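Local coordinates for pyrethroid hydrolase (PDB 5Y5R), which hydrolyses the carboxylic ester bond of pyrethroid insecticides, splitting cypermethrin and cis- and trans-permethrin into their alcohol and acid halves, at residues A[48-57]-A[173-181]; A[194-204]-A[219-230]. One frame throughout, in Å; residues are numbered along the deposited sequence.

Contact 1 (A[48-57]-A[173-181]). With 8NL ((2-methyl-3-phenyl-phenyl)methyl (1~{S})-3-[(~{E})-2-chloranyl-3,3,3-tris(fluoranyl)prop-1-enyl]-2,2-dimethyl-cyclopropane-1-carboxylate), chain G.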
loop_
_atom_site.group_PDB
_atom_site.type_symbol
_atom_site.label_atom_id
_atom_site.label_comp_id
_atom_site.label_asym_id
_atom_site.label_seq_id
_atom_site.Cartn_x
_atom_site.Cartn_y
_atom_site.Cartn_z
ATOM N N HIS A 48 -10.039 -14.931 0.418
ATOM C CA HIS A 48 -10.433 -13.832 1.302
ATOM C C HIS A 48 -11.029 -14.304 2.625
ATOM O O HIS A 48 -10.814 -13.658 3.649
ATOM C CB HIS A 48 -11.444 -12.922 0.601
ATOM C CG HIS A 48 -12.780 -13.558 0.353
ATOM N ND1 HIS A 48 -12.985 -14.532 -0.597
ATOM C CD2 HIS A 48 -13.984 -13.349 0.938
ATOM C CE1 HIS A 48 -14.256 -14.894 -0.592
ATOM N NE2 HIS A 48 -14.882 -14.191 0.331
ATOM N N LEU A 49 -11.765 -15.415 2.641
ATOM C CA LEU A 49 -12.395 -15.802 3.902
ATOM C C LEU A 49 -11.412 -16.353 4.918
ATOM O O LEU A 49 -11.780 -16.516 6.091
ATOM C CB LEU A 49 -13.532 -16.801 3.675
ATOM C CG LEU A 49 -14.739 -16.322 2.868
ATOM C CD1 LEU A 49 -15.685 -17.489 2.590
ATOM C CD2 LEU A 49 -15.485 -15.215 3.578
ATOM N N SER A 50 -10.199 -16.699 4.494
ATOM C CA SER A 50 -9.197 -17.205 5.426
ATOM C C SER A 50 -8.596 -16.111 6.297
ATOM O O SER A 50 -8.071 -16.400 7.372
ATOM C CB SER A 50 -8.091 -17.920 4.638
ATOM O OG SER A 50 -7.308 -16.978 3.904
ATOM N N VAL A 51 -8.695 -14.856 5.897
ATOM C CA VAL A 51 -8.093 -13.811 6.712
ATOM C C VAL A 51 -8.924 -13.619 7.973
ATOM O O VAL A 51 -10.089 -13.217 7.911
ATOM C CB VAL A 51 -7.986 -12.508 5.927
ATOM C CG1 VAL A 51 -7.307 -11.468 6.793
ATOM C CG2 VAL A 51 -7.246 -12.759 4.627
ATOM N N VAL A 52 -8.297 -13.798 9.125
ATOM C CA VAL A 52 -9.009 -13.654 10.384
ATOM C C VAL A 52 -9.011 -12.210 10.864
ATOM O O VAL A 52 -10.072 -11.633 11.121
ATOM C CB VAL A 52 -8.379 -14.570 11.438
ATOM C CG1 VAL A 52 -9.110 -14.365 12.731
ATOM C CG2 VAL A 52 -8.431 -16.022 10.961
ATOM N N ASP A 53 -7.845 -11.591 10.940
ATOM C CA ASP A 53 -7.718 -10.220 11.422
ATOM C C ASP A 53 -6.389 -9.683 10.890
ATOM O O ASP A 53 -5.723 -10.333 10.077
ATOM C CB ASP A 53 -7.872 -10.152 12.953
ATOM C CG ASP A 53 -6.815 -10.946 13.703
ATOM O OD1 ASP A 53 -5.859 -11.440 13.076
ATOM O OD2 ASP A 53 -6.938 -11.070 14.947
HETATM N N MSE A 54 -6.013 -8.483 11.312
HETATM C CA MSE A 54 -4.854 -7.841 10.705
HETATM C C MSE A 54 -3.547 -8.505 11.077
HETATM O O MSE A 54 -2.637 -8.555 10.262
HETATM C CB MSE A 54 -4.804 -6.364 11.079
HETATM C CG MSE A 54 -5.839 -5.546 10.302
HETATM SE SE MSE A 54 -5.444 -5.457 8.399
HETATM C CE MSE A 54 -4.051 -4.020 8.439
ATOM N N GLU A 55 -3.447 -8.959 12.325
ATOM C CA GLU A 55 -2.265 -9.701 12.735
ATOM C C GLU A 55 -2.052 -10.874 11.801
ATOM O O GLU A 55 -0.918 -11.174 11.414
ATOM C CB GLU A 55 -2.414 -10.210 14.179
ATOM C CG GLU A 55 -1.158 -10.955 14.712
ATOM C CD GLU A 55 -0.995 -12.373 14.149
ATOM O OE1 GLU A 55 -2.031 -12.979 13.794
ATOM O OE2 GLU A 55 0.170 -12.844 13.979
ATOM N N HIS A 56 -3.154 -11.527 11.411
ATOM C CA HIS A 56 -3.108 -12.631 10.459
ATOM C C HIS A 56 -2.784 -12.148 9.056
ATOM O O HIS A 56 -1.973 -12.761 8.353
ATOM C CB HIS A 56 -4.452 -13.356 10.447
ATOM C CG HIS A 56 -4.458 -14.581 9.592
ATOM N ND1 HIS A 56 -5.609 -15.074 9.016
ATOM C CD2 HIS A 56 -3.461 -15.419 9.224
ATOM C CE1 HIS A 56 -5.321 -16.160 8.322
ATOM N NE2 HIS A 56 -4.023 -16.391 8.433
ATOM N N TYR A 57 -3.476 -11.085 8.611
ATOM C CA TYR A 57 -3.265 -10.534 7.273
ATOM C C TYR A 57 -1.805 -10.131 7.064
ATOM O O TYR A 57 -1.238 -10.375 5.996
ATOM C CB TYR A 57 -4.188 -9.312 7.062
ATOM C CG TYR A 57 -4.372 -8.845 5.623
ATOM C CD1 TYR A 57 -4.843 -9.718 4.646
ATOM C CD2 TYR A 57 -4.153 -7.514 5.251
ATOM C CE1 TYR A 57 -5.013 -9.313 3.355
ATOM C CE2 TYR A 57 -4.345 -7.102 3.926
ATOM C CZ TYR A 57 -4.755 -8.008 2.993
ATOM O OH TYR A 57 -4.979 -7.603 1.689
ATOM N N THR A 173 -10.513 -12.214 -5.327
ATOM C CA THR A 173 -11.353 -11.746 -4.228
ATOM C C THR A 173 -10.530 -11.247 -3.040
ATOM O O THR A 173 -9.677 -11.967 -2.511
ATOM C CB THR A 173 -12.330 -12.846 -3.756
ATOM O OG1 THR A 173 -13.117 -13.307 -4.861
ATOM C CG2 THR A 173 -13.290 -12.277 -2.738
ATOM N N GLN A 174 -10.861 -10.042 -2.577
ATOM C CA GLN A 174 -10.144 -9.324 -1.534
ATOM C C GLN A 174 -10.922 -9.335 -0.224
ATOM O O GLN A 174 -12.135 -9.099 -0.229
ATOM C CB GLN A 174 -9.943 -7.872 -1.963
ATOM C CG GLN A 174 -9.575 -7.009 -0.788
ATOM C CD GLN A 174 -8.106 -7.146 -0.451
ATOM O OE1 GLN A 174 -7.259 -7.283 -1.345
ATOM N NE2 GLN A 174 -7.806 -7.210 0.830
ATOM N N SER A 175 -10.226 -9.503 0.905
ATOM C CA SER A 175 -10.871 -9.466 2.219
ATOM C C SER A 175 -11.193 -8.033 2.650
ATOM O O SER A 175 -10.439 -7.101 2.386
ATOM C CB SER A 175 -9.984 -10.109 3.278
ATOM O OG SER A 175 -10.507 -9.862 4.579
ATOM N N THR A 176 -12.339 -7.851 3.295
ATOM C CA THR A 176 -12.699 -6.508 3.750
ATOM C C THR A 176 -12.058 -6.159 5.090
ATOM O O THR A 176 -12.236 -5.032 5.577
ATOM C CB THR A 176 -14.221 -6.376 3.805
ATOM O OG1 THR A 176 -14.730 -7.332 4.737
ATOM C CG2 THR A 176 -14.852 -6.572 2.421
ATOM N N VAL A 177 -11.248 -7.083 5.622
ATOM C CA VAL A 177 -10.639 -6.897 6.943
ATOM C C VAL A 177 -9.825 -5.616 7.069
ATOM O O VAL A 177 -9.944 -4.943 8.105
ATOM C CB VAL A 177 -9.811 -8.145 7.315
ATOM C CG1 VAL A 177 -8.806 -7.830 8.441
ATOM C CG2 VAL A 177 -10.720 -9.285 7.740
ATOM N N PRO A 178 -8.901 -5.292 6.155
ATOM C CA PRO A 178 -8.164 -4.029 6.294
ATOM C C PRO A 178 -9.020 -2.780 6.167
ATOM O O PRO A 178 -8.642 -1.744 6.715
ATOM C CB PRO A 178 -7.093 -4.124 5.193
ATOM C CG PRO A 178 -7.618 -5.078 4.216
ATOM C CD PRO A 178 -8.365 -6.095 5.038
ATOM N N PHE A 179 -10.132 -2.824 5.437
ATOM C CA PHE A 179 -10.934 -1.621 5.279
ATOM C C PHE A 179 -11.547 -1.177 6.590
ATOM O O PHE A 179 -11.830 0.018 6.764
ATOM C CB PHE A 179 -12.029 -1.826 4.238
ATOM C CG PHE A 179 -11.535 -1.750 2.844
ATOM C CD1 PHE A 179 -11.422 -0.526 2.204
ATOM C CD2 PHE A 179 -11.148 -2.897 2.175
ATOM C CE1 PHE A 179 -10.959 -0.460 0.900
ATOM C CE2 PHE A 179 -10.675 -2.834 0.889
ATOM C CZ PHE A 179 -10.582 -1.631 0.246
ATOM N N GLY A 180 -11.766 -2.111 7.511
ATOM C CA GLY A 180 -12.540 -1.805 8.686
ATOM C C GLY A 180 -11.740 -1.717 9.961
ATOM O O GLY A 180 -12.321 -1.459 11.016
ATOM N N THR A 181 -10.386 -1.847 9.872
ATOM C CA THR A 181 -9.574 -1.878 11.080
ATOM C C THR A 181 -8.980 -0.507 11.381
ATOM O O THR A 181 -8.496 0.174 10.465
ATOM C CB THR A 181 -8.473 -2.928 10.950
ATOM O OG1 THR A 181 -9.048 -4.220 11.241
ATOM C CG2 THR A 181 -7.306 -2.630 11.902
HETATM C C 8NL G . -7.675 -3.138 -7.309
HETATM C C8 8NL G . -7.124 -5.430 -10.611
HETATM C C9 8NL G . -7.995 -6.297 -11.263
HETATM C C10 8NL G . -9.285 -5.889 -11.576
HETATM C C11 8NL G . -9.644 -4.594 -11.211
HETATM C C12 8NL G . -8.754 -3.739 -10.559
HETATM C C13 8NL G . -5.377 -1.487 -6.190
HETATM O O 8NL G . -6.431 -0.606 -5.733
HETATM CL CL 8NL G . -12.346 1.935 -2.631
HETATM C C21 8NL G . -10.825 1.093 -2.936
HETATM C C22 8NL G . -10.903 -0.311 -3.486
HETATM F F2 8NL G . -10.560 -0.271 -4.762
HETATM F F1 8NL G . -10.137 -1.168 -2.839
HETATM F F 8NL G . -12.152 -0.710 -3.367
HETATM C C20 8NL G . -9.666 1.720 -2.728
HETATM C C16 8NL G . -8.341 1.024 -2.947
HETATM C C17 8NL G . -7.282 2.122 -2.947
HETATM C C18 8NL G . -6.863 1.743 -1.535
HETATM C C19 8NL G . -7.864 3.538 -3.081
HETATM C C15 8NL G . -7.464 1.195 -4.183
HETATM C C14 8NL G . -6.571 -0.036 -4.361
HETATM O O1 8NL G . -6.043 -0.567 -3.382
HETATM C C2 8NL G . -5.453 -2.045 -7.621
HETATM C C3 8NL G . -4.356 -1.781 -8.431
HETATM C C4 8NL G . -4.285 -2.227 -9.750
HETATM C C5 8NL G . -5.315 -2.998 -10.281
HETATM C C6 8NL G . -6.439 -3.294 -9.520
HETATM C C1 8NL G . -6.501 -2.824 -8.177
HETATM C C7 8NL G . -7.478 -4.148 -10.228
HETATM O O HOH W 1 -11.938 -12.196 5.851
HETATM O O HOH W 2 -8.437 -6.603 12.433
#
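Tyr57 swings its CG anti to the backbone N (chi1 -164°), and Gln174 does the same before bending at chi2 (80°), which turns its amide back to the phenol although its CB sets out away from 48-57. Gln174 NE2 donates to Tyr57 OH over 3.0 Å, almost perfectly straight at 177°, the oxygen lying in the amide plane while ring and amide planes stand nearly perpendicular. The same NE2 also donates to Ser175 O, on a lone pair, so two acceptors fix the amide's rotation; OE1 takes Leu13 N, and Tyr57 OH has a further partner in His41. With Gln174 replaced by an alanine, Tyr57 OH and Leu13 N would each probably lose a partner, and the phenol, still bonded to His41, would be less firmly oriented.

Pro178 CD lies over one face of the Tyr57 ring, toward its rim, and CG is 3.9 Å from CE2. Met54, present as selenomethionine, has an unbranched chain that bends at chi2 and chi3 to lay SE 3.8 Å from Pro178 CB. Thr173 CG2 sits over a face of the His48 imidazole, 3.4 Å from its centroid, a CH-pi contact; His48 NE2 is held by Asp136. A water donates to His48 O and Val51 O and accepts from Ser175 OG, tying the backbone of 48-51 to that side chain. Ser175 OG also receives Val177 N, an ST turn ending strand 174-175, the outer strand of a small antiparallel sheet; the chain then runs on to Phe179, which lines the ligand pocket of this alpha/beta hydrolase.

Contact 2 (A[194-204]-A[219-230]). With 8NL ((2-methyl-3-phenyl-phenyl)methyl (1~{S})-3-[(~{E})-2-chloranyl-3,3,3-tris(fluoranyl)prop-1-enyl]-2,2-dimethyl-cyclopropane-1-carboxylate), chain G.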
loop_
_atom_site.group_PDB
_atom_site.type_symbol
_atom_site.label_atom_id
_atom_site.label_comp_id
_atom_site.label_asym_id
_atom_site.label_seq_id
_atom_site.Cartn_x
_atom_site.Cartn_y
_atom_site.Cartn_z
ATOM N N ARG A 194 8.022 9.273 8.369
ATOM C CA ARG A 194 6.942 8.952 7.446
ATOM C C ARG A 194 7.139 9.736 6.159
ATOM O O ARG A 194 7.568 10.901 6.182
ATOM C CB ARG A 194 5.566 9.298 8.056
ATOM C CG ARG A 194 5.194 8.519 9.298
ATOM C CD ARG A 194 3.888 9.067 9.914
ATOM N NE ARG A 194 4.020 10.435 10.425
ATOM C CZ ARG A 194 4.345 10.716 11.683
ATOM N NH1 ARG A 194 4.562 9.720 12.531
ATOM N NH2 ARG A 194 4.453 11.981 12.097
ATOM N N LEU A 195 6.920 9.064 5.039
ATOM C CA LEU A 195 6.961 9.693 3.726
ATOM C C LEU A 195 5.713 9.304 2.944
ATOM O O LEU A 195 5.351 8.116 2.893
ATOM C CB LEU A 195 8.238 9.292 2.973
ATOM C CG LEU A 195 8.312 9.534 1.472
ATOM C CD1 LEU A 195 8.289 11.025 1.209
ATOM C CD2 LEU A 195 9.602 8.909 0.933
ATOM N N TYR A 196 5.056 10.304 2.352
ATOM C CA TYR A 196 3.961 10.100 1.417
ATOM C C TYR A 196 4.447 10.412 0.005
ATOM O O TYR A 196 4.891 11.526 -0.271
ATOM C CB TYR A 196 2.755 10.984 1.754
ATOM C CG TYR A 196 1.448 10.446 1.188
ATOM C CD1 TYR A 196 1.081 10.678 -0.125
ATOM C CD2 TYR A 196 0.610 9.676 1.971
ATOM C CE1 TYR A 196 -0.119 10.166 -0.633
ATOM C CE2 TYR A 196 -0.574 9.165 1.474
ATOM C CZ TYR A 196 -0.933 9.403 0.185
ATOM O OH TYR A 196 -2.114 8.860 -0.270
ATOM N N ILE A 197 4.341 9.440 -0.890
ATOM C CA ILE A 197 4.612 9.650 -2.311
ATOM C C ILE A 197 3.266 9.769 -2.995
ATOM O O ILE A 197 2.546 8.771 -3.115
ATOM C CB ILE A 197 5.440 8.508 -2.925
ATOM C CG1 ILE A 197 6.738 8.299 -2.148
ATOM C CG2 ILE A 197 5.721 8.797 -4.405
ATOM C CD1 ILE A 197 7.690 7.311 -2.797
ATOM N N GLU A 198 2.916 10.993 -3.409
ATOM C CA GLU A 198 1.669 11.249 -4.101
ATOM C C GLU A 198 1.823 10.849 -5.554
ATOM O O GLU A 198 2.878 11.057 -6.162
ATOM C CB GLU A 198 1.275 12.741 -4.080
ATOM C CG GLU A 198 1.388 13.496 -2.795
ATOM C CD GLU A 198 1.140 15.012 -3.001
ATOM O OE1 GLU A 198 1.649 15.596 -3.983
ATOM O OE2 GLU A 198 0.434 15.617 -2.189
ATOM N N ALA A 199 0.745 10.331 -6.117
ATOM C CA ALA A 199 0.581 10.115 -7.553
ATOM C C ALA A 199 -0.369 11.208 -8.040
ATOM O O ALA A 199 -1.565 11.161 -7.734
ATOM C CB ALA A 199 0.038 8.716 -7.827
ATOM N N LEU A 200 0.179 12.232 -8.722
ATOM C CA LEU A 200 -0.585 13.445 -9.019
ATOM C C LEU A 200 -1.834 13.190 -9.867
ATOM O O LEU A 200 -2.840 13.901 -9.712
ATOM C CB LEU A 200 0.306 14.465 -9.703
ATOM C CG LEU A 200 1.422 14.939 -8.768
ATOM C CD1 LEU A 200 2.460 15.798 -9.503
ATOM C CD2 LEU A 200 0.803 15.710 -7.617
ATOM N N ASP A 201 -1.799 12.222 -10.787
ATOM C CA ASP A 201 -2.923 12.027 -11.698
ATOM C C ASP A 201 -3.761 10.804 -11.342
ATOM O O ASP A 201 -4.419 10.237 -12.214
ATOM C CB ASP A 201 -2.459 11.949 -13.154
ATOM C CG ASP A 201 -1.679 13.192 -13.589
ATOM O OD1 ASP A 201 -1.704 14.194 -12.841
ATOM O OD2 ASP A 201 -1.072 13.193 -14.693
ATOM N N ASP A 202 -3.710 10.365 -10.098
ATOM C CA ASP A 202 -4.500 9.225 -9.671
ATOM C C ASP A 202 -6.002 9.573 -9.681
ATOM O O ASP A 202 -6.415 10.625 -9.175
ATOM C CB ASP A 202 -4.017 8.772 -8.288
ATOM C CG ASP A 202 -4.511 7.364 -7.915
ATOM O OD1 ASP A 202 -5.567 6.917 -8.442
ATOM O OD2 ASP A 202 -3.820 6.687 -7.124
ATOM N N VAL A 203 -6.814 8.715 -10.305
ATOM C CA VAL A 203 -8.268 8.871 -10.285
ATOM C C VAL A 203 -8.971 7.838 -9.417
ATOM O O VAL A 203 -10.174 8.007 -9.129
ATOM C CB VAL A 203 -8.873 8.862 -11.705
ATOM C CG1 VAL A 203 -8.335 10.034 -12.537
ATOM C CG2 VAL A 203 -8.688 7.505 -12.386
ATOM N N VAL A 204 -8.281 6.780 -9.002
ATOM C CA VAL A 204 -8.793 5.885 -7.968
ATOM C C VAL A 204 -8.818 6.619 -6.636
ATOM O O VAL A 204 -9.879 6.866 -6.044
ATOM C CB VAL A 204 -7.898 4.634 -7.894
ATOM C CG1 VAL A 204 -8.274 3.707 -6.743
ATOM C CG2 VAL A 204 -7.890 3.915 -9.225
ATOM N N GLY A 219 1.223 15.153 13.251
ATOM C CA GLY A 219 2.654 15.184 13.110
ATOM C C GLY A 219 3.100 15.308 11.666
ATOM O O GLY A 219 2.304 15.224 10.719
ATOM N N PRO A 220 4.405 15.505 11.478
ATOM C CA PRO A 220 4.921 15.760 10.136
ATOM C C PRO A 220 4.891 14.511 9.271
ATOM O O PRO A 220 5.050 13.385 9.754
ATOM C CB PRO A 220 6.365 16.226 10.400
ATOM C CG PRO A 220 6.754 15.516 11.655
ATOM C CD PRO A 220 5.478 15.396 12.482
ATOM N N VAL A 221 4.610 14.731 7.991
ATOM C CA VAL A 221 4.671 13.718 6.946
ATOM C C VAL A 221 5.473 14.332 5.810
ATOM O O VAL A 221 5.044 15.334 5.226
ATOM C CB VAL A 221 3.275 13.304 6.434
ATOM C CG1 VAL A 221 3.394 12.313 5.273
ATOM C CG2 VAL A 221 2.409 12.755 7.538
ATOM N N ALA A 222 6.623 13.740 5.490
ATOM C CA ALA A 222 7.362 14.199 4.324
ATOM C C ALA A 222 6.598 13.809 3.065
ATOM O O ALA A 222 5.806 12.855 3.065
ATOM C CB ALA A 222 8.771 13.603 4.304
ATOM N N VAL A 223 6.817 14.556 1.983
ATOM C CA VAL A 223 6.044 14.327 0.766
ATOM C C VAL A 223 6.934 14.495 -0.460
ATOM O O VAL A 223 7.705 15.449 -0.552
ATOM C CB VAL A 223 4.827 15.276 0.698
ATOM C CG1 VAL A 223 5.285 16.708 0.692
ATOM C CG2 VAL A 223 3.969 14.963 -0.526
ATOM N N VAL A 224 6.854 13.548 -1.390
ATOM C CA VAL A 224 7.356 13.740 -2.742
ATOM C C VAL A 224 6.224 13.438 -3.714
ATOM O O VAL A 224 5.340 12.613 -3.452
ATOM C CB VAL A 224 8.637 12.921 -3.048
ATOM C CG1 VAL A 224 9.632 13.066 -1.923
ATOM C CG2 VAL A 224 8.324 11.477 -3.221
ATOM N N SER A 225 6.210 14.167 -4.813
ATOM C CA SER A 225 5.129 14.090 -5.786
ATOM C C SER A 225 5.643 13.453 -7.064
ATOM O O SER A 225 6.708 13.832 -7.556
ATOM C CB SER A 225 4.588 15.487 -6.100
ATOM O OG SER A 225 4.063 16.088 -4.939
ATOM N N LEU A 226 4.884 12.489 -7.598
ATOM C CA LEU A 226 5.194 11.851 -8.863
ATOM C C LEU A 226 4.090 12.164 -9.859
ATOM O O LEU A 226 2.916 12.199 -9.470
ATOM C CB LEU A 226 5.288 10.336 -8.701
ATOM C CG LEU A 226 6.314 9.705 -7.782
ATOM C CD1 LEU A 226 6.154 8.184 -7.920
ATOM C CD2 LEU A 226 7.731 10.161 -8.120
ATOM N N PRO A 227 4.435 12.418 -11.200
ATOM C CA PRO A 227 3.414 12.703 -12.226
ATOM C C PRO A 227 2.798 11.439 -12.835
ATOM O O PRO A 227 2.843 11.224 -14.046
ATOM C CB PRO A 227 4.218 13.498 -13.256
ATOM C CG PRO A 227 5.610 12.898 -13.160
ATOM C CD PRO A 227 5.803 12.436 -11.749
ATOM N N ALA A 228 2.180 10.606 -11.992
ATOM C CA ALA A 228 1.691 9.284 -12.388
ATOM C C ALA A 228 0.236 9.070 -11.958
ATOM O O ALA A 228 -0.257 9.717 -11.037
ATOM C CB ALA A 228 2.549 8.193 -11.771
ATOM N N SER A 229 -0.436 8.098 -12.582
ATOM C CA SER A 229 -1.754 7.722 -12.078
ATOM C C SER A 229 -1.585 6.618 -11.050
ATOM O O SER A 229 -0.574 6.600 -10.343
ATOM C CB SER A 229 -2.738 7.315 -13.183
ATOM O OG SER A 229 -2.227 6.349 -14.068
ATOM N N HIS A 230 -2.557 5.695 -10.961
ATOM C CA HIS A 230 -2.702 4.859 -9.767
ATOM C C HIS A 230 -1.484 3.983 -9.461
ATOM O O HIS A 230 -1.262 3.627 -8.300
ATOM C CB HIS A 230 -3.940 3.954 -9.893
ATOM C CG HIS A 230 -4.306 3.292 -8.600
ATOM N ND1 HIS A 230 -4.399 3.993 -7.415
ATOM C CD2 HIS A 230 -4.491 1.992 -8.281
ATOM C CE1 HIS A 230 -4.686 3.161 -6.433
ATOM N NE2 HIS A 230 -4.729 1.937 -6.925
HETATM C C 8NL G . -7.675 -3.138 -7.309
HETATM C C8 8NL G . -7.124 -5.430 -10.611
HETATM C C9 8NL G . -7.995 -6.297 -11.263
HETATM C C10 8NL G . -9.285 -5.889 -11.576
HETATM C C11 8NL G . -9.644 -4.594 -11.211
HETATM C C12 8NL G . -8.754 -3.739 -10.559
HETATM C C13 8NL G . -5.377 -1.487 -6.190
HETATM O O 8NL G . -6.431 -0.606 -5.733
HETATM CL CL 8NL G . -12.346 1.935 -2.631
HETATM C C21 8NL G . -10.825 1.093 -2.936
HETATM C C22 8NL G . -10.903 -0.311 -3.486
HETATM F F2 8NL G . -10.560 -0.271 -4.762
HETATM F F1 8NL G . -10.137 -1.168 -2.839
HETATM F F 8NL G . -12.152 -0.710 -3.367
HETATM C C20 8NL G . -9.666 1.720 -2.728
HETATM C C16 8NL G . -8.341 1.024 -2.947
HETATM C C17 8NL G . -7.282 2.122 -2.947
HETATM C C18 8NL G . -6.863 1.743 -1.535
HETATM C C19 8NL G . -7.864 3.538 -3.081
HETATM C C15 8NL G . -7.464 1.195 -4.183
HETATM C C14 8NL G . -6.571 -0.036 -4.361
HETATM O O1 8NL G . -6.043 -0.567 -3.382
HETATM C C2 8NL G . -5.453 -2.045 -7.621
HETATM C C3 8NL G . -4.356 -1.781 -8.431
HETATM C C4 8NL G . -4.285 -2.227 -9.750
HETATM C C5 8NL G . -5.315 -2.998 -10.281
HETATM C C6 8NL G . -6.439 -3.294 -9.520
HETATM C C1 8NL G . -6.501 -2.824 -8.177
HETATM C C7 8NL G . -7.478 -4.148 -10.228
HETATM O O HOH W 3 7.696 12.133 10.082
HETATM O O HOH W 4 0.204 11.158 -15.543
#
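His230 ND1 donates to Asp202 OD2 over 2.8 Å, nearly straight at 173°, meeting the syn side of the carboxylate while the oxygen lies close to the imidazole plane. Thr102 OG1 also binds OD2, and Leu205 N binds OD1, so second-shell groups orient the acid. At the far end of the strands, Arg194, bent at chi3 (-66°), delivers NH2 to Pro220 O at 2.8 Å, with a weaker bond from NE to the same oxygen. Midway, Ser225 OG donates to Glu198 OE1 over 2.6 Å from above the carboxylate plane; Arg211 forms a salt bridge with OE2, giving this buried acid a countercharge.

Strands 194-199 and 222-226 run parallel, laced by backbone bonds such as Tyr196 N to Ala222 O. On one sheet face the branched Ile197 packs against two neighbours, CG1 3.7 Å from Val224 CG2 and CG2 3.5 Å from Leu226 CG, with Leu240 of helix 237-249 against both Ile197 and Leu226. Beta-branched Val204 turns CB and both methyls to the His230 ring, CB 3.8 Å from the centroid in a CH-pi contact, and CG1 continues to the ligand.

His230 NE2 donates to the ester oxygen O of the bound pyrethroid at 3.3 Å. With Asp202 behind it and the ester in front, the histidine is placed as the charge relay of a serine hydrolase requires, consistent with proton transfer to the leaving alcohol.

How the contacts relate
The bound pyrethroid touches both contacts, though their nearest atoms are about 9 Å apart and their centres, on opposite sides of the chain's centre, about 25 Å. Contact 2 meets the ester oxygen through His230 and the cyclopropane through Val204; contact 1 reaches the trifluoromethyl end through Phe179, whose CZ is 3.2 Å from ligand F1. Ser78, in a sequence pattern that fits a nucleophile elbow, and the backbone N of Ala12 also bind the ligand. The side chains of Gln174 and His230 are about 11 Å apart. Along the chain the contacts follow in series: contact 1 joins two loop-rich segments, whereas 194-204 and 219-230 belong to a beta-alpha-beta unit at one edge of the central parallel sheet.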